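Local coordinates for protein beta-N-acetylhexosaminidase (Bacteroides fragilis, PDB 4PYS) that probably hydrolyses terminal non-reducing N-acetylhexosamine units from beta-linked glycans, at residues Gln9-Thr14 with Lys476-Lys480; Tyr47-Val51 with Ile103-Arg107; Leu75-Tyr80 with Glu92-Gly98; Leu352-Ile358 with Asn378-Ile382; Phe407-Val412 with Phe451-Leu455. All coordinates share one frame; numbering follows the deposited sequence.

Contact 1: residues Gln9-Thr14 with Lys476-Lys480. With FMT (formic acid), chain K.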
# COMPACT_ATOMS: atom_id res chain seq x y z
N GLN A 9 -4.31 7.85 -26.31
CA GLN A 9 -5.61 8.29 -25.85
C GLN A 9 -5.50 8.93 -24.47
O GLN A 9 -5.46 10.16 -24.34
CB GLN A 9 -6.62 7.14 -25.85
CG GLN A 9 -6.08 5.83 -25.27
CD GLN A 9 -7.18 4.89 -24.85
OE1 GLN A 9 -7.00 4.06 -23.95
NE2 GLN A 9 -8.34 5.00 -25.49
N ILE A 10 -5.42 8.11 -23.42
CA ILE A 10 -5.51 8.63 -22.06
C ILE A 10 -4.54 7.97 -21.10
O ILE A 10 -4.06 6.85 -21.33
CB ILE A 10 -6.93 8.47 -21.47
CG1 ILE A 10 -7.20 7.03 -21.08
CG2 ILE A 10 -8.02 8.98 -22.43
CD1 ILE A 10 -8.25 6.92 -20.03
N ILE A 11 -4.26 8.67 -20.01
CA ILE A 11 -3.41 8.15 -18.95
C ILE A 11 -4.21 8.10 -17.66
O ILE A 11 -4.90 9.07 -17.32
CB ILE A 11 -2.18 9.07 -18.72
CG1 ILE A 11 -1.23 9.03 -19.93
CG2 ILE A 11 -1.44 8.65 -17.47
CD1 ILE A 11 -0.28 10.24 -20.01
N MSE A 12 -4.15 6.97 -16.94
CA MSE A 12 -4.77 6.85 -15.62
C MSE A 12 -3.73 6.53 -14.56
O MSE A 12 -2.86 5.68 -14.78
CB MSE A 12 -5.87 5.78 -15.60
CG MSE A 12 -6.93 6.02 -16.64
SE MSE A 12 -8.45 4.83 -16.42
CE MSE A 12 -9.27 5.71 -14.89
N PRO A 13 -3.79 7.21 -13.41
CA PRO A 13 -4.72 8.28 -13.04
C PRO A 13 -4.49 9.54 -13.88
O PRO A 13 -3.41 9.72 -14.45
CB PRO A 13 -4.42 8.54 -11.55
CG PRO A 13 -3.04 7.97 -11.32
CD PRO A 13 -2.86 6.85 -12.32
N THR A 14 -5.49 10.40 -13.94
CA THR A 14 -5.49 11.56 -14.85
C THR A 14 -4.39 12.53 -14.49
O THR A 14 -4.30 12.94 -13.32
CB THR A 14 -6.81 12.31 -14.73
OG1 THR A 14 -7.89 11.42 -15.03
CG2 THR A 14 -6.84 13.50 -15.70
N LYS A 476 -13.36 6.59 -19.11
CA LYS A 476 -11.92 6.38 -19.15
C LYS A 476 -11.57 4.97 -18.70
O LYS A 476 -10.74 4.31 -19.33
CB LYS A 476 -11.20 7.38 -18.24
CG LYS A 476 -11.29 8.85 -18.70
CD LYS A 476 -10.51 9.73 -17.69
CE LYS A 476 -10.69 11.19 -18.00
NZ LYS A 476 -9.86 12.01 -17.08
N VAL A 477 -12.20 4.52 -17.61
CA VAL A 477 -12.01 3.15 -17.13
C VAL A 477 -12.29 2.14 -18.24
O VAL A 477 -11.48 1.24 -18.52
CB VAL A 477 -12.91 2.85 -15.90
CG1 VAL A 477 -12.96 1.36 -15.60
CG2 VAL A 477 -12.38 3.61 -14.69
N LEU A 478 -13.42 2.30 -18.92
CA LEU A 478 -13.77 1.34 -19.96
C LEU A 478 -12.81 1.41 -21.15
O LEU A 478 -12.51 0.39 -21.78
CB LEU A 478 -15.21 1.58 -20.42
CG LEU A 478 -16.27 1.38 -19.34
CD1 LEU A 478 -17.66 1.56 -19.96
CD2 LEU A 478 -16.15 -0.01 -18.70
N SER A 479 -12.33 2.62 -21.47
CA SER A 479 -11.43 2.81 -22.61
C SER A 479 -10.04 2.26 -22.35
O SER A 479 -9.32 1.91 -23.30
CB SER A 479 -11.32 4.30 -22.94
OG SER A 479 -12.57 4.78 -23.39
N LYS A 480 -9.65 2.19 -21.09
CA LYS A 480 -8.32 1.72 -20.73
C LYS A 480 -8.34 0.25 -20.32
O LYS A 480 -7.28 -0.36 -20.15
CB LYS A 480 -7.76 2.58 -19.59
CG LYS A 480 -6.25 2.77 -19.62
CD LYS A 480 -5.84 3.52 -20.88
CE LYS A 480 -4.35 3.56 -21.01
NZ LYS A 480 -3.94 4.20 -22.29
C FMT K . -6.32 11.21 -19.42
O1 FMT K . -7.19 12.06 -19.20
O2 FMT K . -5.33 11.38 -20.14

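Contact 2: residues Tyr47-Val51 with Ile103-Arg107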
# COMPACT_ATOMS: atom_id res chain seq x y z
N TYR A 47 13.63 -0.17 -18.92
CA TYR A 47 14.04 -1.31 -19.74
C TYR A 47 12.98 -2.41 -19.74
O TYR A 47 12.78 -3.11 -20.73
CB TYR A 47 15.37 -1.89 -19.23
CG TYR A 47 16.57 -0.98 -19.39
CD1 TYR A 47 16.66 -0.07 -20.43
CD2 TYR A 47 17.63 -1.05 -18.49
CE1 TYR A 47 17.76 0.76 -20.57
CE2 TYR A 47 18.73 -0.23 -18.61
CZ TYR A 47 18.80 0.67 -19.66
OH TYR A 47 19.90 1.49 -19.78
N GLU A 48 12.29 -2.55 -18.62
CA GLU A 48 11.29 -3.59 -18.48
C GLU A 48 9.98 -3.26 -19.21
O GLU A 48 9.32 -4.16 -19.76
CB GLU A 48 11.01 -3.82 -16.99
CG GLU A 48 10.02 -4.93 -16.70
CD GLU A 48 9.70 -5.04 -15.22
OE1 GLU A 48 10.65 -5.15 -14.41
OE2 GLU A 48 8.50 -5.01 -14.88
N LYS A 49 9.60 -1.99 -19.23
CA LYS A 49 8.25 -1.62 -19.65
C LYS A 49 8.19 -0.94 -21.02
O LYS A 49 7.15 -0.97 -21.68
CB LYS A 49 7.59 -0.70 -18.62
CG LYS A 49 7.44 -1.29 -17.21
CD LYS A 49 6.63 -2.58 -17.20
CE LYS A 49 6.18 -2.94 -15.76
NZ LYS A 49 5.64 -4.35 -15.67
N LEU A 50 9.30 -0.35 -21.45
CA LEU A 50 9.30 0.48 -22.67
C LEU A 50 10.29 0.03 -23.75
O LEU A 50 9.88 -0.37 -24.84
CB LEU A 50 9.53 1.95 -22.31
CG LEU A 50 8.36 2.59 -21.55
CD1 LEU A 50 8.76 3.92 -20.93
CD2 LEU A 50 7.20 2.77 -22.51
N VAL A 51 11.58 0.11 -23.45
CA VAL A 51 12.62 -0.23 -24.42
C VAL A 51 13.69 -1.07 -23.74
O VAL A 51 14.30 -0.61 -22.78
CB VAL A 51 13.31 1.04 -24.98
CG1 VAL A 51 14.39 0.67 -26.02
CG2 VAL A 51 12.30 1.99 -25.57
N ILE A 103 7.63 7.52 -16.49
CA ILE A 103 7.69 6.26 -17.21
C ILE A 103 6.33 5.59 -17.23
O ILE A 103 5.92 5.06 -18.26
CB ILE A 103 8.76 5.30 -16.60
CG1 ILE A 103 10.16 5.80 -16.98
CG2 ILE A 103 8.58 3.86 -17.10
CD1 ILE A 103 11.28 5.17 -16.14
N GLN A 104 5.61 5.63 -16.12
CA GLN A 104 4.28 5.03 -16.09
C GLN A 104 3.34 5.75 -17.06
O GLN A 104 2.51 5.13 -17.72
CB GLN A 104 3.68 5.05 -14.68
CG GLN A 104 4.43 4.22 -13.65
CD GLN A 104 4.39 2.72 -13.94
OE1 GLN A 104 3.79 2.27 -14.92
NE2 GLN A 104 5.02 1.94 -13.06
N SER A 105 3.47 7.07 -17.16
CA SER A 105 2.66 7.80 -18.14
C SER A 105 3.05 7.47 -19.59
O SER A 105 2.17 7.32 -20.45
CB SER A 105 2.72 9.32 -17.89
OG SER A 105 2.02 9.64 -16.70
N LEU A 106 4.34 7.37 -19.87
CA LEU A 106 4.80 7.02 -21.21
C LEU A 106 4.26 5.65 -21.63
O LEU A 106 3.91 5.43 -22.79
CB LEU A 106 6.33 7.03 -21.30
CG LEU A 106 7.01 8.41 -21.32
CD1 LEU A 106 8.53 8.27 -21.22
CD2 LEU A 106 6.63 9.17 -22.59
N ARG A 107 4.20 4.71 -20.67
CA ARG A 107 3.64 3.38 -20.95
C ARG A 107 2.25 3.47 -21.53
O ARG A 107 1.91 2.76 -22.48
CB ARG A 107 3.52 2.58 -19.65
CG ARG A 107 4.77 1.95 -19.15
CD ARG A 107 4.45 1.20 -17.85
NE ARG A 107 3.76 -0.08 -18.08
CZ ARG A 107 3.29 -0.84 -17.09
NH1 ARG A 107 3.42 -0.44 -15.83
NH2 ARG A 107 2.71 -2.00 -17.36

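Contact 3: residues Leu75-Tyr80 with Glu92-Gly98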
# COMPACT_ATOMS: atom_id res chain seq x y z
N LEU A 75 10.14 21.61 -9.91
CA LEU A 75 8.98 20.74 -9.85
C LEU A 75 8.74 20.32 -8.40
O LEU A 75 9.68 20.30 -7.60
CB LEU A 75 9.19 19.49 -10.72
CG LEU A 75 8.99 19.66 -12.23
CD1 LEU A 75 9.50 18.44 -12.96
CD2 LEU A 75 7.53 19.90 -12.58
N PRO A 76 7.49 20.02 -8.04
CA PRO A 76 7.19 19.51 -6.70
C PRO A 76 7.75 18.10 -6.55
O PRO A 76 8.05 17.45 -7.55
CB PRO A 76 5.66 19.41 -6.68
CG PRO A 76 5.17 20.15 -7.88
CD PRO A 76 6.28 20.10 -8.88
N THR A 77 7.85 17.65 -5.30
CA THR A 77 8.23 16.27 -5.02
C THR A 77 7.31 15.32 -5.78
O THR A 77 6.09 15.55 -5.86
CB THR A 77 8.10 15.95 -3.52
OG1 THR A 77 8.65 17.03 -2.76
CG2 THR A 77 8.86 14.67 -3.20
N GLU A 78 7.92 14.29 -6.35
CA GLU A 78 7.25 13.28 -7.16
C GLU A 78 6.65 13.80 -8.47
O GLU A 78 5.96 13.05 -9.17
CB GLU A 78 6.16 12.55 -6.36
CG GLU A 78 6.59 12.10 -4.97
CD GLU A 78 5.54 11.24 -4.31
OE1 GLU A 78 4.60 11.81 -3.69
OE2 GLU A 78 5.64 10.00 -4.45
N GLY A 79 6.91 15.05 -8.81
CA GLY A 79 6.33 15.62 -10.03
C GLY A 79 7.20 15.39 -11.24
O GLY A 79 8.40 15.14 -11.12
N TYR A 80 6.62 15.49 -12.43
CA TYR A 80 7.41 15.36 -13.65
C TYR A 80 6.81 16.20 -14.76
O TYR A 80 5.66 16.67 -14.66
CB TYR A 80 7.48 13.88 -14.08
CG TYR A 80 6.14 13.33 -14.48
CD1 TYR A 80 5.30 12.74 -13.54
CD2 TYR A 80 5.71 13.40 -15.80
CE1 TYR A 80 4.05 12.26 -13.91
CE2 TYR A 80 4.46 12.92 -16.17
CZ TYR A 80 3.65 12.35 -15.23
OH TYR A 80 2.41 11.88 -15.61
N GLU A 92 11.45 15.55 -17.55
CA GLU A 92 12.03 16.26 -16.41
C GLU A 92 11.38 15.81 -15.12
O GLU A 92 10.18 15.53 -15.11
CB GLU A 92 11.86 17.76 -16.56
CG GLU A 92 12.62 18.34 -17.72
CD GLU A 92 12.20 19.76 -18.01
OE1 GLU A 92 11.08 19.96 -18.53
OE2 GLU A 92 12.99 20.66 -17.70
N ALA A 93 12.16 15.76 -14.04
CA ALA A 93 11.62 15.41 -12.73
C ALA A 93 12.45 16.06 -11.64
O ALA A 93 13.61 16.40 -11.87
CB ALA A 93 11.60 13.89 -12.54
N ALA A 94 11.88 16.25 -10.45
CA ALA A 94 12.69 16.79 -9.35
C ALA A 94 13.42 15.69 -8.59
O ALA A 94 14.40 15.96 -7.90
CB ALA A 94 11.83 17.62 -8.40
N ASP A 95 12.94 14.46 -8.72
CA ASP A 95 13.52 13.34 -7.98
C ASP A 95 13.26 12.04 -8.72
O ASP A 95 12.55 12.02 -9.73
CB ASP A 95 12.93 13.29 -6.56
CG ASP A 95 11.40 13.40 -6.55
OD1 ASP A 95 10.74 12.66 -7.30
OD2 ASP A 95 10.86 14.26 -5.83
N ASP A 96 13.81 10.93 -8.24
CA ASP A 96 13.64 9.66 -8.95
C ASP A 96 12.19 9.22 -9.05
O ASP A 96 11.80 8.61 -10.04
CB ASP A 96 14.47 8.56 -8.29
CG ASP A 96 15.96 8.78 -8.47
OD1 ASP A 96 16.38 9.39 -9.48
OD2 ASP A 96 16.72 8.30 -7.61
N ALA A 97 11.38 9.51 -8.04
CA ALA A 97 9.95 9.15 -8.09
C ALA A 97 9.27 9.77 -9.30
O ALA A 97 8.49 9.12 -10.00
CB ALA A 97 9.26 9.59 -6.81
N GLY A 98 9.58 11.04 -9.55
CA GLY A 98 9.05 11.72 -10.73
C GLY A 98 9.38 11.00 -12.02
O GLY A 98 8.53 10.88 -12.89

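Contact 4: residues Leu352-Ile358 with Asn378-Ile382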
# COMPACT_ATOMS: atom_id res chain seq x y z
N LEU A 352 0.57 8.85 23.31
CA LEU A 352 1.48 8.25 22.35
C LEU A 352 2.53 9.26 21.91
O LEU A 352 2.24 10.45 21.79
CB LEU A 352 0.67 7.74 21.16
CG LEU A 352 -0.32 6.65 21.56
CD1 LEU A 352 -1.33 6.37 20.47
CD2 LEU A 352 0.43 5.38 21.91
N PRO A 353 3.76 8.78 21.66
CA PRO A 353 4.89 9.64 21.28
C PRO A 353 4.71 10.32 19.92
O PRO A 353 3.80 9.96 19.16
CB PRO A 353 6.08 8.68 21.25
CG PRO A 353 5.48 7.32 21.07
CD PRO A 353 4.15 7.36 21.77
N ASP A 354 5.57 11.29 19.61
CA ASP A 354 5.37 12.16 18.44
C ASP A 354 5.74 11.55 17.08
O ASP A 354 5.66 12.22 16.06
CB ASP A 354 6.06 13.52 18.62
CG ASP A 354 7.58 13.40 18.74
OD1 ASP A 354 8.13 12.30 18.54
OD2 ASP A 354 8.23 14.43 19.04
N ASN A 355 6.15 10.28 17.07
CA ASN A 355 6.38 9.60 15.79
C ASN A 355 5.21 8.71 15.36
O ASN A 355 5.34 7.92 14.42
CB ASN A 355 7.66 8.77 15.85
CG ASN A 355 7.56 7.63 16.83
OD1 ASN A 355 6.97 7.76 17.90
ND2 ASN A 355 8.12 6.48 16.46
N VAL A 356 4.08 8.85 16.05
CA VAL A 356 2.90 8.03 15.78
C VAL A 356 2.06 8.57 14.63
O VAL A 356 1.82 9.78 14.54
CB VAL A 356 2.04 7.88 17.06
CG1 VAL A 356 0.66 7.33 16.73
CG2 VAL A 356 2.75 6.98 18.07
N VAL A 357 1.63 7.68 13.74
CA VAL A 357 0.71 7.99 12.65
C VAL A 357 -0.52 7.11 12.84
O VAL A 357 -0.40 5.95 13.24
CB VAL A 357 1.37 7.71 11.28
CG1 VAL A 357 0.39 7.92 10.12
CG2 VAL A 357 2.61 8.59 11.11
N ILE A 358 -1.70 7.67 12.57
CA ILE A 358 -2.97 6.95 12.75
C ILE A 358 -3.62 6.58 11.42
O ILE A 358 -3.82 7.44 10.56
CB ILE A 358 -3.96 7.82 13.57
CG1 ILE A 358 -3.41 8.11 14.97
CG2 ILE A 358 -5.31 7.12 13.66
CD1 ILE A 358 -3.11 6.88 15.80
N ASN A 378 -2.77 15.86 17.67
CA ASN A 378 -1.73 16.22 16.71
C ASN A 378 -1.04 15.03 16.04
O ASN A 378 0.15 15.10 15.72
CB ASN A 378 -0.69 17.13 17.38
CG ASN A 378 0.00 18.06 16.40
OD1 ASN A 378 -0.65 18.77 15.63
ND2 ASN A 378 1.33 18.07 16.44
N TYR A 379 -1.77 13.93 15.83
CA TYR A 379 -1.23 12.76 15.13
C TYR A 379 -1.55 12.88 13.64
O TYR A 379 -2.70 13.13 13.28
CB TYR A 379 -1.87 11.46 15.63
CG TYR A 379 -1.74 11.15 17.11
CD1 TYR A 379 -0.61 11.49 17.83
CD2 TYR A 379 -2.77 10.49 17.78
CE1 TYR A 379 -0.50 11.20 19.19
CE2 TYR A 379 -2.67 10.19 19.13
CZ TYR A 379 -1.54 10.55 19.83
OH TYR A 379 -1.44 10.26 21.18
N PRO A 380 -0.55 12.67 12.77
CA PRO A 380 -0.84 12.57 11.33
C PRO A 380 -1.75 11.39 11.03
O PRO A 380 -1.74 10.41 11.78
CB PRO A 380 0.54 12.31 10.71
CG PRO A 380 1.53 12.79 11.73
CD PRO A 380 0.89 12.55 13.07
N VAL A 381 -2.51 11.48 9.95
CA VAL A 381 -3.56 10.51 9.63
C VAL A 381 -3.47 10.01 8.21
O VAL A 381 -3.26 10.80 7.28
CB VAL A 381 -4.96 11.16 9.77
CG1 VAL A 381 -6.07 10.22 9.27
CG2 VAL A 381 -5.23 11.56 11.18
N ILE A 382 -3.64 8.70 8.04
CA ILE A 382 -3.86 8.10 6.72
C ILE A 382 -5.34 7.74 6.61
O ILE A 382 -5.88 7.09 7.51
CB ILE A 382 -3.02 6.82 6.55
CG1 ILE A 382 -1.53 7.17 6.57
CG2 ILE A 382 -3.40 6.08 5.25
CD1 ILE A 382 -0.64 6.00 6.99

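Contact 5: residues Phe407-Val412 with Phe451-Leu455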
# COMPACT_ATOMS: atom_id res chain seq x y z
N PHE A 407 -20.04 -2.51 -1.90
CA PHE A 407 -20.13 -1.21 -2.59
C PHE A 407 -19.61 -1.32 -4.03
O PHE A 407 -18.90 -2.26 -4.37
CB PHE A 407 -19.39 -0.09 -1.83
CG PHE A 407 -17.89 -0.27 -1.72
CD1 PHE A 407 -17.04 0.24 -2.70
CD2 PHE A 407 -17.33 -0.90 -0.62
CE1 PHE A 407 -15.67 0.10 -2.61
CE2 PHE A 407 -15.94 -1.05 -0.52
CZ PHE A 407 -15.12 -0.55 -1.50
N ASP A 408 -19.97 -0.35 -4.87
CA ASP A 408 -19.51 -0.41 -6.25
C ASP A 408 -18.71 0.82 -6.68
O ASP A 408 -18.31 1.64 -5.85
CB ASP A 408 -20.69 -0.72 -7.21
CG ASP A 408 -21.64 0.46 -7.39
OD1 ASP A 408 -21.39 1.56 -6.85
OD2 ASP A 408 -22.66 0.28 -8.10
N LEU A 409 -18.46 0.93 -7.98
CA LEU A 409 -17.59 1.99 -8.49
C LEU A 409 -18.18 3.38 -8.27
O LEU A 409 -17.44 4.35 -8.01
CB LEU A 409 -17.27 1.76 -9.97
CG LEU A 409 -16.16 2.62 -10.57
CD1 LEU A 409 -14.79 2.27 -9.97
CD2 LEU A 409 -16.13 2.44 -12.09
N GLU A 410 -19.51 3.50 -8.37
CA GLU A 410 -20.18 4.76 -8.06
C GLU A 410 -20.01 5.16 -6.60
O GLU A 410 -19.79 6.33 -6.30
CB GLU A 410 -21.68 4.72 -8.41
CG GLU A 410 -22.00 5.14 -9.83
CD GLU A 410 -23.49 5.32 -10.10
OE1 GLU A 410 -23.93 4.97 -11.21
OE2 GLU A 410 -24.22 5.80 -9.20
N ASP A 411 -20.12 4.19 -5.69
CA ASP A 411 -19.97 4.51 -4.27
C ASP A 411 -18.57 5.05 -4.00
O ASP A 411 -18.41 6.08 -3.33
CB ASP A 411 -20.24 3.28 -3.38
CG ASP A 411 -21.66 2.79 -3.48
OD1 ASP A 411 -22.60 3.62 -3.45
OD2 ASP A 411 -21.85 1.55 -3.58
N VAL A 412 -17.55 4.37 -4.51
CA VAL A 412 -16.19 4.81 -4.19
C VAL A 412 -15.92 6.16 -4.85
O VAL A 412 -15.37 7.07 -4.22
CB VAL A 412 -15.10 3.75 -4.51
CG1 VAL A 412 -15.23 3.23 -5.91
CG2 VAL A 412 -13.70 4.33 -4.27
N PHE A 451 -10.01 -4.68 -9.14
CA PHE A 451 -10.36 -3.89 -10.34
C PHE A 451 -11.84 -4.03 -10.68
O PHE A 451 -12.38 -5.13 -10.65
CB PHE A 451 -9.55 -4.39 -11.54
CG PHE A 451 -8.10 -4.02 -11.47
CD1 PHE A 451 -7.19 -4.85 -10.83
CD2 PHE A 451 -7.65 -2.83 -12.03
CE1 PHE A 451 -5.85 -4.50 -10.75
CE2 PHE A 451 -6.32 -2.47 -11.95
CZ PHE A 451 -5.42 -3.31 -11.31
N PRO A 452 -12.48 -2.92 -11.11
CA PRO A 452 -11.90 -1.61 -11.40
C PRO A 452 -11.93 -0.62 -10.25
O PRO A 452 -11.50 0.50 -10.45
CB PRO A 452 -12.82 -1.07 -12.52
CG PRO A 452 -14.16 -1.66 -12.17
CD PRO A 452 -13.86 -3.05 -11.62
N ARG A 453 -12.43 -0.99 -9.08
CA ARG A 453 -12.60 0.03 -8.05
C ARG A 453 -11.30 0.68 -7.58
O ARG A 453 -11.29 1.85 -7.17
CB ARG A 453 -13.42 -0.50 -6.87
CG ARG A 453 -14.88 -0.79 -7.25
CD ARG A 453 -15.63 -1.51 -6.13
NE ARG A 453 -14.96 -2.76 -5.79
CZ ARG A 453 -15.22 -3.49 -4.71
NH1 ARG A 453 -16.17 -3.11 -3.86
NH2 ARG A 453 -14.53 -4.60 -4.48
N ILE A 454 -10.19 -0.03 -7.67
CA ILE A 454 -8.91 0.60 -7.29
C ILE A 454 -8.56 1.80 -8.19
O ILE A 454 -7.81 2.69 -7.80
CB ILE A 454 -7.74 -0.41 -7.28
CG1 ILE A 454 -6.54 0.19 -6.52
CG2 ILE A 454 -7.35 -0.84 -8.70
CD1 ILE A 454 -5.74 -0.81 -5.77
N LEU A 455 -9.12 1.83 -9.40
CA LEU A 455 -8.80 2.93 -10.29
C LEU A 455 -9.41 4.22 -9.76
O LEU A 455 -8.85 5.30 -9.96
CB LEU A 455 -9.33 2.65 -11.71
CG LEU A 455 -8.69 1.46 -12.41
CD1 LEU A 455 -9.37 1.21 -13.76
CD2 LEU A 455 -7.21 1.72 -12.63

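Contact 1: residues Gln9-Thr14 with Lys476-Lys480
I10 and M12 press on the first turn of the segment K476-K480, part of helix 470-486. The segment Q9-T14 runs past this helix in an irregular conformation, so the contact joins the N-terminal segment to a helix late in the chain. The tight part is mostly apolar. I10 CD1 lies only 3.5 Å from K476 CB, closer than usual carbon packing. Next to it the selenium of the selenomethionine M12 sits 3.7 Å from K476 O. The M12 chain bends at its last torsion (chi3 76°), and its CE reaches V477 CG2 at 3.8 Å. F473 and F484 of the same helix also touch M12.

Two lysines frame this core. K480 folds back at chi2 (63°), and its CD passes 3.8 Å from I10 CG1, the two chains running antiparallel. Its NZ then gives a 2.8 Å hydrogen bond to I10 O, in the carbonyl plane. Q108 O takes a second bond from this NZ, and W483 makes a cation-pi contact with K480. K476 is extended instead. Its NZ meets T14 OG1 at 2.9 Å and forms a salt bridge with E468, while T14 OG1 also bonds to E459. A formate, probably from the crystallisation liquor, has a weak bond at O1 from K476 NZ. Its O2 accepts a 2.9 Å bond from I11 N.

The looser side has Q9 and S479, both exposed. Q9 lies against S479 and the K480 stem. The chemistry implies an apolar core closed at each end by an ammonium group, each with at least two oxygen partners that should stabilise its positive charge.

Contact 2: residues Tyr47-Val51 with Ile103-Arg107
L50 and K49 of the segment Y47-V51 pack on I103, L106 and R107. The contact joins the end of helix 43-49 to helix 96-109 within family 20 domain 2, which combines a mixed sheet with helices.

The apolar part belongs to L50, the first residue past the helical run. Its two methyls divide the work. CD1 meets I103 CG2 at 3.8 Å and L106 CB at 4.0 Å. CD2 rests over the backbone of R107, 3.9 Å from its CA.

The K49 aliphatic chain lies over the guanidinium of R107. K49 bends at chi2 (-58°), and this lays its CD over the centre of one face of the R107 group, 3.7 Å above the plane. K49 CB meanwhile touches R107 CD.

Two like charges come close: K49 NZ is 4.1 Å from R107 NH2. K49 NZ also forms salt bridges with E48 OE2 and with D154. These two carboxylates, E48 and D154, probably offset the repulsion. R107 NH2 bonds to Q487. Q104 holds the guanidinium from its own helix: R107 NH1 donates to a lone pair of Q104 OE1 at 2.9 Å, in the amide plane but 18° out of the guanidinium plane.

Contact 3: residues Leu75-Tyr80 with Glu92-Gly98
A type II beta turn, P76-G79, packs on the N-terminus of helix 96-109 where it follows strand 89-93. D95 is the N-cap of that helix and ties the two elements together. Its OD1 accepts the capping bond from G98 N at 3.0 Å, nearly along the C-O axis. Its OD2 accepts from E78 N, also at 3.0 Å and almost straight (172°), on the syn lone pair. A chi1 of 48° turns the D95 carboxylate back over its own helix start, where it can reach both G98 N and E78 N. T77 CG2 comes across it, 3.3 Å from OD2.

Beside the cap the packing is mostly apolar. L75 CB meets A94 CB at 4.0 Å, and L75 CD1 reaches over the backbone at A93. E78 CG touches A97 CB, while the E78 carboxylate turns to R133 and N162.

G98 has no side chain, and its CA approaches G79 O at 3.5 Å in a CA-H...O contact. E78 O, G79 O and A94 N are buried here without a hydrogen-bond partner in the model. Y80 starts strand 80-84 and pairs with A93 as an antiparallel, non-hydrogen-bonded pair, their side chains on one face. Y80 CA lies 3.1 Å from E92 O. Y80 CB meets G98 O, and its hydroxyl goes on to S105. The motif is an aspartate N-cap on a helix that follows a strand; here the same carboxylate also binds the turn.

Contact 4: residues Leu352-Ile358 with Asn378-Ile382
The first torsion of Y379 (chi1 -57°) sets its CG opposite the carbonyl carbon and carries the ring along the segment L352-I358. I358 has a similar first torsion (-62°), which brings its CG1 to 3.7 Å from Y379 CB. These residues lie where two neighbouring parallel strands, 356-360 and 381-383, enter the barrel sheet of the TIM-barrel catalytic domain. Helices 363-366 and 369-376 lie between them in sequence, so this is a beta-alpha-beta crossover. The second helix ends in a Schellman motif at N378.

The Y379 ring lies between the start of strand 356-360 and L352 in the loop before it. V356 CG1 stands over one face, 4.5 Å from CD1. At the far end L352 crosses the ring at about a right angle, with its CB 3.3 Å from Y379 OH. A374 thus adds helix 369-376 to the packing round I358 and Y379, both of which it touches.

P380 packs its CD against V356 O at 3.3 Å. Farther along, V357 CG1 meets I382 CD1 at 3.8 Å on the other side of the strands from I358. V357 also pairs by backbone with strand 337-341, and V381 with L427 and L429, at the start of strand 428-435. I358 pairs with V381 in parallel register and uses both backbone polar atoms across the contact. I358 N donates to P380 O at 2.9 Å, and I358 O receives I382 N at 2.8 Å, tilted 19° from the carbonyl plane.

Contact 5: residues Phe407-Val412 with Phe451-Leu455
The F407 ring carries R453 NH1 over the centre of one face, 3.4 Å above its plane. This is a cation-pi contact, with R453 CZ 4.5 Å from the ring centroid. Ring and guanidinium are not parallel: their planes are 42° apart. Y388 also meets the F407 ring. The contact joins the N-terminal parts of two helices of the TIM-barrel catalytic domain, around L409 and R453.

R453 reaches across by a bend at chi3 (-57°). From there NH1 also approaches F407 O at 2.9 Å, but this hydrogen bond is weak because it is strongly bent (123°). Outside the two segments NH1 bonds to F393 O and NH2 to R449 O. The buried guanidinium is thus held by main-chain oxygens and an aromatic face, which probably fixes its rotation.

The aliphatic part of R453 packs beside L409. L409 CD1 lies 3.7 Å from R453 CA and close to P452 O. V412 CG1 comes near R453 CG, one turn on from L409 in helix 409-415. A456 also touches both L409 and V412, and F470 and Y474 of helix 470-486 press on L409. P452, after a cis peptide bond, precedes R453.

D408 and D411 form a capping box at the start of helix 409-415. D408 is the N-cap, and its other oxygen OD2 bonds to K496 N. D411 N donates to D408 OD1 at 3.1 Å. In return D408 N donates to D411 OD2 at 3.0 Å, on the anti side but out of the carboxylate plane.

Overall arrangement
Contacts 2, 4 and 5 are buried, while contacts 1 and 3 are partly open to solvent. Contacts 2 and 3 share helix 96-109 and meet through S105 OG and Y80 OH, 2.5 Å apart, a probable hydrogen bond. Contact 1 touches contacts 2 and 5: I11 packs on S105 of contact 2, and V477 packs on P452 and L455 of contact 5. Contact 4 stands apart, its centre about 35 Å from that of contact 1. Its chemistry is strand pairing and apolar packing. Contacts 1, 2 and 5 rely on long cationic side chains, and contacts 3 and 5 on aspartate caps at helix starts.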